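PDB 4R5O: quinonprotein alcohol dehydrogenase-like protein from Bacteroides thetaiotaomicron VPI-5482, which is of unknown function but binds calcium ions and combines an immunoglobulin-like beta-sandwich domain with a seven-bladed beta-propeller. Local coordinates for residues Q382-Y390 / I400-H411; K68-D76 / Y123-N131. All coordinates share one frame; numbering follows the deposited sequence.

Interaction 1 (Q382-Y390 / I400-H411); sequences QSGELYVTY and IVVYSKDGKVLH
L386 and Y403 exchange both backbone hydrogen bonds, Y403 N to L386 O at 2.8 Å and L386 N to Y403 O at 3.0 Å; V388 and V401 form the next such antiparallel pair. On the sheet face that carries these four residues, two tyrosines come from opposite directions until Y390 OH lies 2.6 Å from Y403 OH, a hydrogen bond in which either may donate. Y403 has CG anti to its carbonyl carbon (chi1 -65°), which sends its ring past V388; V388 CG2 meets the ring edge 3.7 Å from Y403 CE2. V401 CG2 likewise sits at the edge of the other ring, 3.6 Å from Y390 CD2. Y387, V402, T389 and I400 occupy the other face, where Y387 OH bonds to N380. Beyond the paired strands, E385 brings CB against V402 CG1, and its extended chain crosses L410 at about a right angle, CG and OE2 touching CD1. S383 OG donates to E385 OE1 (2.7 Å). With an alanine here, the S383 hydroxyl would probably lose its acceptor and L410 the chain that crosses it. L410 and H411 both face V402 in a classic beta bulge. Strands 386-392, 397-403 and 409-416 are consecutive in a four-stranded antiparallel meander, the form of a beta-propeller blade.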
loop_
_atom_site.group_PDB
_atom_site.type_symbol
_atom_site.label_atom_id
_atom_site.label_comp_id
_atom_site.label_asym_id
_atom_site.label_seq_id
_atom_site.Cartn_x
_atom_site.Cartn_y
_atom_site.Cartn_z
ATOM N N GLN A 382 -13.643 -8.935 -7.695
ATOM C CA GLN A 382 -13.873 -9.653 -8.961
ATOM C C GLN A 382 -14.130 -11.141 -8.711
ATOM O O GLN A 382 -14.945 -11.740 -9.419
ATOM C CB GLN A 382 -12.680 -9.479 -9.920
ATOM C CG GLN A 382 -12.543 -8.034 -10.427
ATOM C CD GLN A 382 -11.251 -7.699 -11.132
ATOM O OE1 GLN A 382 -10.197 -8.299 -10.883
ATOM N NE2 GLN A 382 -11.276 -6.628 -11.926
ATOM N N SER A 383 -13.466 -11.734 -7.693
ATOM C CA SER A 383 -13.595 -13.156 -7.338
ATOM C C SER A 383 -14.417 -13.405 -6.063
ATOM O O SER A 383 -14.891 -14.518 -5.854
ATOM C CB SER A 383 -12.209 -13.745 -7.126
ATOM O OG SER A 383 -11.522 -13.028 -6.111
ATOM N N GLY A 384 -14.532 -12.407 -5.204
ATOM C CA GLY A 384 -15.231 -12.533 -3.925
ATOM C C GLY A 384 -14.343 -13.074 -2.814
ATOM O O GLY A 384 -14.823 -13.355 -1.717
ATOM N N GLU A 385 -13.042 -13.239 -3.097
ATOM C CA GLU A 385 -12.027 -13.741 -2.173
ATOM C C GLU A 385 -11.788 -12.760 -1.021
ATOM O O GLU A 385 -11.617 -11.564 -1.255
ATOM C CB GLU A 385 -10.699 -14.006 -2.912
ATOM C CG GLU A 385 -10.683 -15.168 -3.898
ATOM C CD GLU A 385 -9.452 -15.196 -4.784
ATOM O OE1 GLU A 385 -9.146 -14.174 -5.442
ATOM O OE2 GLU A 385 -8.804 -16.260 -4.844
ATOM N N LEU A 386 -11.767 -13.280 0.220
ATOM C CA LEU A 386 -11.528 -12.526 1.457
ATOM C C LEU A 386 -10.090 -12.745 1.918
ATOM O O LEU A 386 -9.650 -13.887 2.026
ATOM C CB LEU A 386 -12.535 -12.964 2.544
ATOM C CG LEU A 386 -12.519 -12.245 3.907
ATOM C CD1 LEU A 386 -13.158 -10.857 3.822
ATOM C CD2 LEU A 386 -13.290 -13.033 4.909
ATOM N N TYR A 387 -9.368 -11.659 2.167
ATOM C CA TYR A 387 -7.999 -11.687 2.640
ATOM C C TYR A 387 -7.975 -11.317 4.099
ATOM O O TYR A 387 -8.252 -10.176 4.459
ATOM C CB TYR A 387 -7.096 -10.748 1.832
ATOM C CG TYR A 387 -7.243 -10.825 0.334
ATOM C CD1 TYR A 387 -6.856 -11.955 -0.363
ATOM C CD2 TYR A 387 -7.632 -9.720 -0.402
ATOM C CE1 TYR A 387 -6.965 -12.028 -1.748
ATOM C CE2 TYR A 387 -7.731 -9.774 -1.788
ATOM C CZ TYR A 387 -7.378 -10.927 -2.461
ATOM O OH TYR A 387 -7.425 -11.008 -3.831
ATOM N N VAL A 388 -7.621 -12.276 4.932
ATOM C CA VAL A 388 -7.546 -12.165 6.374
ATOM C C VAL A 388 -6.092 -12.234 6.833
ATOM O O VAL A 388 -5.365 -13.138 6.422
ATOM C CB VAL A 388 -8.379 -13.292 7.008
ATOM C CG1 VAL A 388 -8.446 -13.130 8.506
ATOM C CG2 VAL A 388 -9.788 -13.333 6.427
ATOM N N THR A 389 -5.673 -11.287 7.701
ATOM C CA THR A 389 -4.333 -11.227 8.298
ATOM C C THR A 389 -4.401 -11.791 9.718
ATOM O O THR A 389 -5.098 -11.250 10.568
ATOM C CB THR A 389 -3.783 -9.808 8.270
ATOM O OG1 THR A 389 -3.788 -9.324 6.925
ATOM C CG2 THR A 389 -2.407 -9.693 8.869
ATOM N N TYR A 390 -3.681 -12.904 9.947
ATOM C CA TYR A 390 -3.585 -13.588 11.232
ATOM C C TYR A 390 -2.208 -13.429 11.860
ATOM O O TYR A 390 -1.219 -13.320 11.124
ATOM C CB TYR A 390 -3.872 -15.092 11.070
ATOM C CG TYR A 390 -5.262 -15.456 10.627
ATOM C CD1 TYR A 390 -6.307 -15.514 11.535
ATOM C CD2 TYR A 390 -5.508 -15.864 9.328
ATOM C CE1 TYR A 390 -7.587 -15.906 11.146
ATOM C CE2 TYR A 390 -6.781 -16.258 8.925
ATOM C CZ TYR A 390 -7.821 -16.280 9.838
ATOM O OH TYR A 390 -9.087 -16.665 9.458
ATOM N N ILE A 400 -1.154 -14.138 5.643
ATOM C CA ILE A 400 -2.314 -13.630 4.926
ATOM C C ILE A 400 -3.021 -14.859 4.367
ATOM O O ILE A 400 -2.445 -15.587 3.560
ATOM C CB ILE A 400 -2.006 -12.550 3.847
ATOM C CG1 ILE A 400 -1.312 -11.328 4.458
ATOM C CG2 ILE A 400 -3.289 -12.159 3.120
ATOM C CD1 ILE A 400 -0.770 -10.355 3.429
ATOM N N VAL A 401 -4.231 -15.131 4.845
ATOM C CA VAL A 401 -5.014 -16.265 4.364
ATOM C C VAL A 401 -6.080 -15.707 3.434
ATOM O O VAL A 401 -6.788 -14.767 3.792
ATOM C CB VAL A 401 -5.603 -17.138 5.501
ATOM C CG1 VAL A 401 -6.403 -18.303 4.934
ATOM C CG2 VAL A 401 -4.497 -17.656 6.419
ATOM N N VAL A 402 -6.125 -16.246 2.216
ATOM C CA VAL A 402 -7.060 -15.884 1.156
ATOM C C VAL A 402 -8.120 -16.970 1.102
ATOM O O VAL A 402 -7.802 -18.117 0.750
ATOM C CB VAL A 402 -6.357 -15.674 -0.224
ATOM C CG1 VAL A 402 -7.376 -15.381 -1.325
ATOM C CG2 VAL A 402 -5.274 -14.606 -0.165
ATOM N N TYR A 403 -9.359 -16.620 1.492
ATOM C CA TYR A 403 -10.513 -17.514 1.485
ATOM C C TYR A 403 -11.370 -17.304 0.254
ATOM O O TYR A 403 -11.473 -16.192 -0.235
ATOM C CB TYR A 403 -11.387 -17.296 2.739
ATOM C CG TYR A 403 -10.735 -17.652 4.061
ATOM C CD1 TYR A 403 -10.746 -18.961 4.535
ATOM C CD2 TYR A 403 -10.189 -16.664 4.883
ATOM C CE1 TYR A 403 -10.179 -19.292 5.764
ATOM C CE2 TYR A 403 -9.617 -16.984 6.116
ATOM C CZ TYR A 403 -9.608 -18.302 6.548
ATOM O OH TYR A 403 -9.071 -18.637 7.768
ATOM N N SER A 404 -12.046 -18.340 -0.202
ATOM C CA SER A 404 -13.000 -18.221 -1.298
ATOM C C SER A 404 -14.333 -17.677 -0.752
ATOM O O SER A 404 -14.493 -17.624 0.472
ATOM C CB SER A 404 -13.186 -19.580 -1.979
ATOM O OG SER A 404 -13.727 -20.541 -1.084
ATOM N N LYS A 405 -15.294 -17.312 -1.639
ATOM C CA LYS A 405 -16.646 -16.873 -1.246
ATOM C C LYS A 405 -17.287 -17.840 -0.236
ATOM O O LYS A 405 -18.073 -17.426 0.615
ATOM C CB LYS A 405 -17.587 -16.772 -2.469
ATOM C CG LYS A 405 -17.153 -15.930 -3.662
ATOM C CD LYS A 405 -18.246 -15.856 -4.762
ATOM C CE LYS A 405 -18.622 -17.166 -5.436
ATOM N NZ LYS A 405 -19.778 -17.022 -6.364
ATOM N N ASP A 406 -16.939 -19.141 -0.370
ATOM C CA ASP A 406 -17.428 -20.294 0.384
ATOM C C ASP A 406 -16.561 -20.626 1.626
ATOM O O ASP A 406 -16.839 -21.605 2.309
ATOM C CB ASP A 406 -17.449 -21.511 -0.552
ATOM C CG ASP A 406 -18.147 -21.259 -1.880
ATOM O OD1 ASP A 406 -19.367 -20.947 -1.865
ATOM O OD2 ASP A 406 -17.475 -21.380 -2.941
ATOM N N GLY A 407 -15.536 -19.825 1.900
ATOM C CA GLY A 407 -14.680 -19.990 3.071
ATOM C C GLY A 407 -13.596 -21.044 2.984
ATOM O O GLY A 407 -13.101 -21.486 4.025
ATOM N N LYS A 408 -13.189 -21.445 1.761
ATOM C CA LYS A 408 -12.116 -22.426 1.609
ATOM C C LYS A 408 -10.795 -21.695 1.421
ATOM O O LYS A 408 -10.755 -20.713 0.683
ATOM C CB LYS A 408 -12.389 -23.392 0.444
ATOM N N VAL A 409 -9.722 -22.161 2.100
ATOM C CA VAL A 409 -8.379 -21.562 2.027
ATOM C C VAL A 409 -7.842 -21.773 0.627
ATOM O O VAL A 409 -7.825 -22.902 0.144
ATOM C CB VAL A 409 -7.403 -22.117 3.108
ATOM C CG1 VAL A 409 -6.000 -21.525 2.959
ATOM C CG2 VAL A 409 -7.949 -21.881 4.518
ATOM N N LEU A 410 -7.428 -20.688 -0.026
ATOM C CA LEU A 410 -6.887 -20.726 -1.387
ATOM C C LEU A 410 -5.407 -20.380 -1.415
ATOM O O LEU A 410 -4.685 -20.867 -2.284
ATOM C CB LEU A 410 -7.653 -19.747 -2.306
ATOM C CG LEU A 410 -9.141 -20.019 -2.558
ATOM C CD1 LEU A 410 -9.708 -18.970 -3.477
ATOM C CD2 LEU A 410 -9.375 -21.404 -3.149
ATOM N N HIS A 411 -4.968 -19.493 -0.511
ATOM C CA HIS A 411 -3.580 -19.037 -0.426
ATOM C C HIS A 411 -3.172 -18.749 1.001
ATOM O O HIS A 411 -3.995 -18.345 1.814
ATOM C CB HIS A 411 -3.363 -17.763 -1.258
ATOM C CG HIS A 411 -3.813 -17.848 -2.679
ATOM N ND1 HIS A 411 -3.006 -18.341 -3.652
ATOM C CD2 HIS A 411 -4.984 -17.482 -3.238
ATOM C CE1 HIS A 411 -3.707 -18.283 -4.772
ATOM N NE2 HIS A 411 -4.894 -17.758 -4.571
#

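Interaction 2 (K68-D76 / Y123-N131); sequences KIDNPCRAD and YQDCYASLN
S129 joins two partners through one hydroxyl: OG donates to P72 O at 2.6 Å and accepts from N71 ND2 at 3.2 Å, the latter bond lying in the plane of the asparagine amide. The chi1 of S129, 54°, with OG between the backbone N and the carbonyl carbon, turns the hydroxyl to the proline carbonyl. N71 ND2 also donates to Q124 O (3.2 Å), approaching from above that carbonyl's plane; one nitrogen thereby links the residue ahead of the D125 N-cap to the last residue of helix 126-129. R74, extended from CG to NE, reaches past the helix end to bring NE 2.6 Å from L130 O, which lies near the guanidinium plane, though NE is tilted 31° from the plane of that carbonyl; R74 NH2 adds weak bonds to L130 O and N131 OD1. N131 is itself fixed, ND2 giving a bond to Y127 O. Apolar packing accompanies these bonds: P72 CD rests 3.7 Å from Y123 CB and 3.8 Å from C126 SG, and L130 CD2 covers the backbone of C73. The loop before strand 74-83 thus docks on helix 126-129. F100 touches both P72 and L130, R74 makes a cation-pi contact with Y176, C73 pairs with S96 of strand 86-97, and C126 leans on F114 of strand 111-116.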
loop_
_atom_site.group_PDB
_atom_site.type_symbol
_atom_site.label_atom_id
_atom_site.label_comp_id
_atom_site.label_asym_id
_atom_site.label_seq_id
_atom_site.Cartn_x
_atom_site.Cartn_y
_atom_site.Cartn_z
ATOM N N LYS A 68 19.733 -11.720 -12.422
ATOM C CA LYS A 68 18.473 -12.467 -12.439
ATOM C C LYS A 68 17.297 -11.523 -12.157
ATOM O O LYS A 68 17.332 -10.757 -11.187
ATOM C CB LYS A 68 18.476 -13.638 -11.433
ATOM N N ILE A 69 16.276 -11.556 -13.021
ATOM C CA ILE A 69 15.066 -10.754 -12.875
ATOM C C ILE A 69 14.114 -11.606 -12.028
ATOM O O ILE A 69 13.222 -12.305 -12.540
ATOM C CB ILE A 69 14.522 -10.333 -14.273
ATOM C CG1 ILE A 69 15.613 -9.651 -15.110
ATOM C CG2 ILE A 69 13.270 -9.468 -14.163
ATOM C CD1 ILE A 69 16.272 -8.385 -14.459
ATOM N N ASP A 70 14.399 -11.635 -10.726
ATOM C CA ASP A 70 13.657 -12.467 -9.779
ATOM C C ASP A 70 12.631 -11.614 -8.992
ATOM O O ASP A 70 11.920 -12.134 -8.132
ATOM C CB ASP A 70 14.632 -13.199 -8.831
ATOM C CG ASP A 70 15.639 -12.341 -8.078
ATOM O OD1 ASP A 70 15.562 -11.074 -8.185
ATOM O OD2 ASP A 70 16.521 -12.929 -7.397
ATOM N N ASN A 71 12.502 -10.329 -9.359
ATOM C CA ASN A 71 11.556 -9.416 -8.733
ATOM C C ASN A 71 11.041 -8.357 -9.723
ATOM O O ASN A 71 11.816 -7.939 -10.572
ATOM C CB ASN A 71 12.240 -8.720 -7.546
ATOM C CG ASN A 71 11.355 -8.585 -6.318
ATOM O OD1 ASN A 71 10.892 -9.591 -5.762
ATOM N ND2 ASN A 71 11.193 -7.367 -5.790
ATOM N N PRO A 72 9.781 -7.856 -9.636
ATOM C CA PRO A 72 9.390 -6.732 -10.503
ATOM C C PRO A 72 10.393 -5.596 -10.354
ATOM O O PRO A 72 10.693 -5.222 -9.220
ATOM C CB PRO A 72 7.995 -6.351 -9.987
ATOM C CG PRO A 72 7.494 -7.562 -9.333
ATOM C CD PRO A 72 8.696 -8.179 -8.690
ATOM N N CYS A 73 10.980 -5.119 -11.470
ATOM C CA CYS A 73 12.007 -4.080 -11.421
ATOM C C CYS A 73 12.026 -3.267 -12.702
ATOM O O CYS A 73 11.414 -3.629 -13.688
ATOM C CB CYS A 73 13.384 -4.698 -11.167
ATOM S SG CYS A 73 14.002 -5.765 -12.513
ATOM N N ARG A 74 12.764 -2.161 -12.652
ATOM C CA ARG A 74 13.104 -1.222 -13.706
ATOM C C ARG A 74 14.427 -0.632 -13.273
ATOM O O ARG A 74 14.587 -0.345 -12.086
ATOM C CB ARG A 74 12.004 -0.170 -14.018
ATOM C CG ARG A 74 11.712 0.771 -12.920
ATOM C CD ARG A 74 10.993 2.010 -13.375
ATOM N NE ARG A 74 10.785 2.878 -12.211
ATOM C CZ ARG A 74 10.275 4.098 -12.243
ATOM N NH1 ARG A 74 9.925 4.648 -13.396
ATOM N NH2 ARG A 74 10.122 4.788 -11.118
ATOM N N ALA A 75 15.410 -0.569 -14.183
ATOM C CA ALA A 75 16.748 -0.085 -13.866
ATOM C C ALA A 75 17.454 0.479 -15.090
ATOM O O ALA A 75 17.174 0.072 -16.212
ATOM C CB ALA A 75 17.589 -1.214 -13.279
ATOM N N ASP A 76 18.351 1.442 -14.853
ATOM C CA ASP A 76 19.252 2.036 -15.829
ATOM C C ASP A 76 20.547 1.274 -15.739
ATOM O O ASP A 76 20.966 0.913 -14.634
ATOM C CB ASP A 76 19.435 3.551 -15.595
ATOM C CG ASP A 76 18.258 4.424 -15.985
ATOM O OD1 ASP A 76 17.846 4.374 -17.170
ATOM O OD2 ASP A 76 17.843 5.267 -15.154
ATOM N N TYR A 123 6.713 -11.437 -3.874
ATOM C CA TYR A 123 7.854 -10.608 -4.262
ATOM C C TYR A 123 8.009 -9.541 -3.199
ATOM O O TYR A 123 7.108 -8.726 -3.013
ATOM C CB TYR A 123 7.681 -10.021 -5.675
ATOM C CG TYR A 123 7.416 -11.054 -6.745
ATOM C CD1 TYR A 123 8.463 -11.722 -7.371
ATOM C CD2 TYR A 123 6.117 -11.352 -7.144
ATOM C CE1 TYR A 123 8.222 -12.680 -8.349
ATOM C CE2 TYR A 123 5.865 -12.320 -8.112
ATOM C CZ TYR A 123 6.921 -12.978 -8.716
ATOM O OH TYR A 123 6.682 -13.934 -9.673
ATOM N N GLN A 124 9.085 -9.617 -2.424
ATOM C CA GLN A 124 9.295 -8.688 -1.327
ATOM C C GLN A 124 9.965 -7.414 -1.793
ATOM O O GLN A 124 10.910 -7.463 -2.574
ATOM C CB GLN A 124 10.136 -9.331 -0.214
ATOM C CG GLN A 124 9.412 -10.450 0.538
ATOM C CD GLN A 124 10.222 -10.980 1.694
ATOM O OE1 GLN A 124 11.413 -10.680 1.867
ATOM N NE2 GLN A 124 9.590 -11.788 2.526
ATOM N N ASP A 125 9.461 -6.269 -1.298
ATOM C CA ASP A 125 9.974 -4.916 -1.495
ATOM C C ASP A 125 10.070 -4.579 -2.996
ATOM O O ASP A 125 11.122 -4.236 -3.514
ATOM C CB ASP A 125 11.348 -4.769 -0.799
ATOM C CG ASP A 125 11.878 -3.361 -0.659
ATOM O OD1 ASP A 125 11.096 -2.407 -0.873
ATOM O OD2 ASP A 125 13.064 -3.208 -0.276
ATOM N N CYS A 126 8.933 -4.618 -3.660
ATOM C CA CYS A 126 8.777 -4.256 -5.054
ATOM C C CYS A 126 8.930 -2.742 -5.217
ATOM O O CYS A 126 9.160 -2.243 -6.320
ATOM C CB CYS A 126 7.419 -4.737 -5.559
ATOM S SG CYS A 126 7.250 -6.542 -5.626
ATOM N N TYR A 127 8.764 -1.998 -4.120
ATOM C CA TYR A 127 8.858 -0.546 -4.177
ATOM C C TYR A 127 10.308 -0.142 -4.460
ATOM O O TYR A 127 10.536 0.682 -5.335
ATOM C CB TYR A 127 8.332 0.095 -2.892
ATOM C CG TYR A 127 8.409 1.600 -2.939
ATOM C CD1 TYR A 127 7.440 2.351 -3.612
ATOM C CD2 TYR A 127 9.480 2.279 -2.364
ATOM C CE1 TYR A 127 7.539 3.742 -3.696
ATOM C CE2 TYR A 127 9.590 3.660 -2.449
ATOM C CZ TYR A 127 8.613 4.388 -3.095
ATOM O OH TYR A 127 8.767 5.741 -3.130
ATOM N N ALA A 128 11.279 -0.752 -3.766
ATOM C CA ALA A 128 12.689 -0.448 -3.954
ATOM C C ALA A 128 13.165 -0.811 -5.385
ATOM O O ALA A 128 13.613 0.093 -6.097
ATOM C CB ALA A 128 13.527 -1.188 -2.918
ATOM N N SER A 129 13.006 -2.111 -5.814
ATOM C CA SER A 129 13.459 -2.652 -7.106
ATOM C C SER A 129 12.854 -1.881 -8.311
ATOM O O SER A 129 13.535 -1.786 -9.334
ATOM C CB SER A 129 13.160 -4.150 -7.240
ATOM O OG SER A 129 11.816 -4.536 -7.030
ATOM N N LEU A 130 11.670 -1.292 -8.187
ATOM C CA LEU A 130 11.039 -0.445 -9.221
ATOM C C LEU A 130 11.325 1.089 -9.008
ATOM O O LEU A 130 10.818 1.905 -9.791
ATOM C CB LEU A 130 9.501 -0.651 -9.231
ATOM C CG LEU A 130 8.921 -1.968 -9.730
ATOM C CD1 LEU A 130 7.560 -2.202 -9.125
ATOM C CD2 LEU A 130 8.860 -1.998 -11.234
ATOM N N ASN A 131 12.080 1.489 -7.940
ATOM C CA ASN A 131 12.293 2.921 -7.692
ATOM C C ASN A 131 13.718 3.223 -7.270
ATOM O O ASN A 131 13.951 4.137 -6.470
ATOM C CB ASN A 131 11.320 3.472 -6.621
ATOM C CG ASN A 131 9.919 3.561 -7.146
ATOM O OD1 ASN A 131 9.572 4.504 -7.870
ATOM N ND2 ASN A 131 9.131 2.516 -6.915
#

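In the fold
Taken together, the two contacts contrast construction within a sheet with docking between domains. Interaction 1 is the more buried: neighbouring strands of one blade pair through regular backbone bonds, and mostly apolar residues fill both faces. Interaction 2, only partly buried, bridges segments far apart in sequence, and side chains donate most of its bonds to loop and helix-end carbonyls, as suits a junction between the immunoglobulin-like domain and the propeller. They share no element and do not touch, their centres being about 27 Å apart. Strand 111-116 nevertheless borders both, through Y115, which bonds to H411 of interaction 1, and F114, which meets C126 of interaction 2.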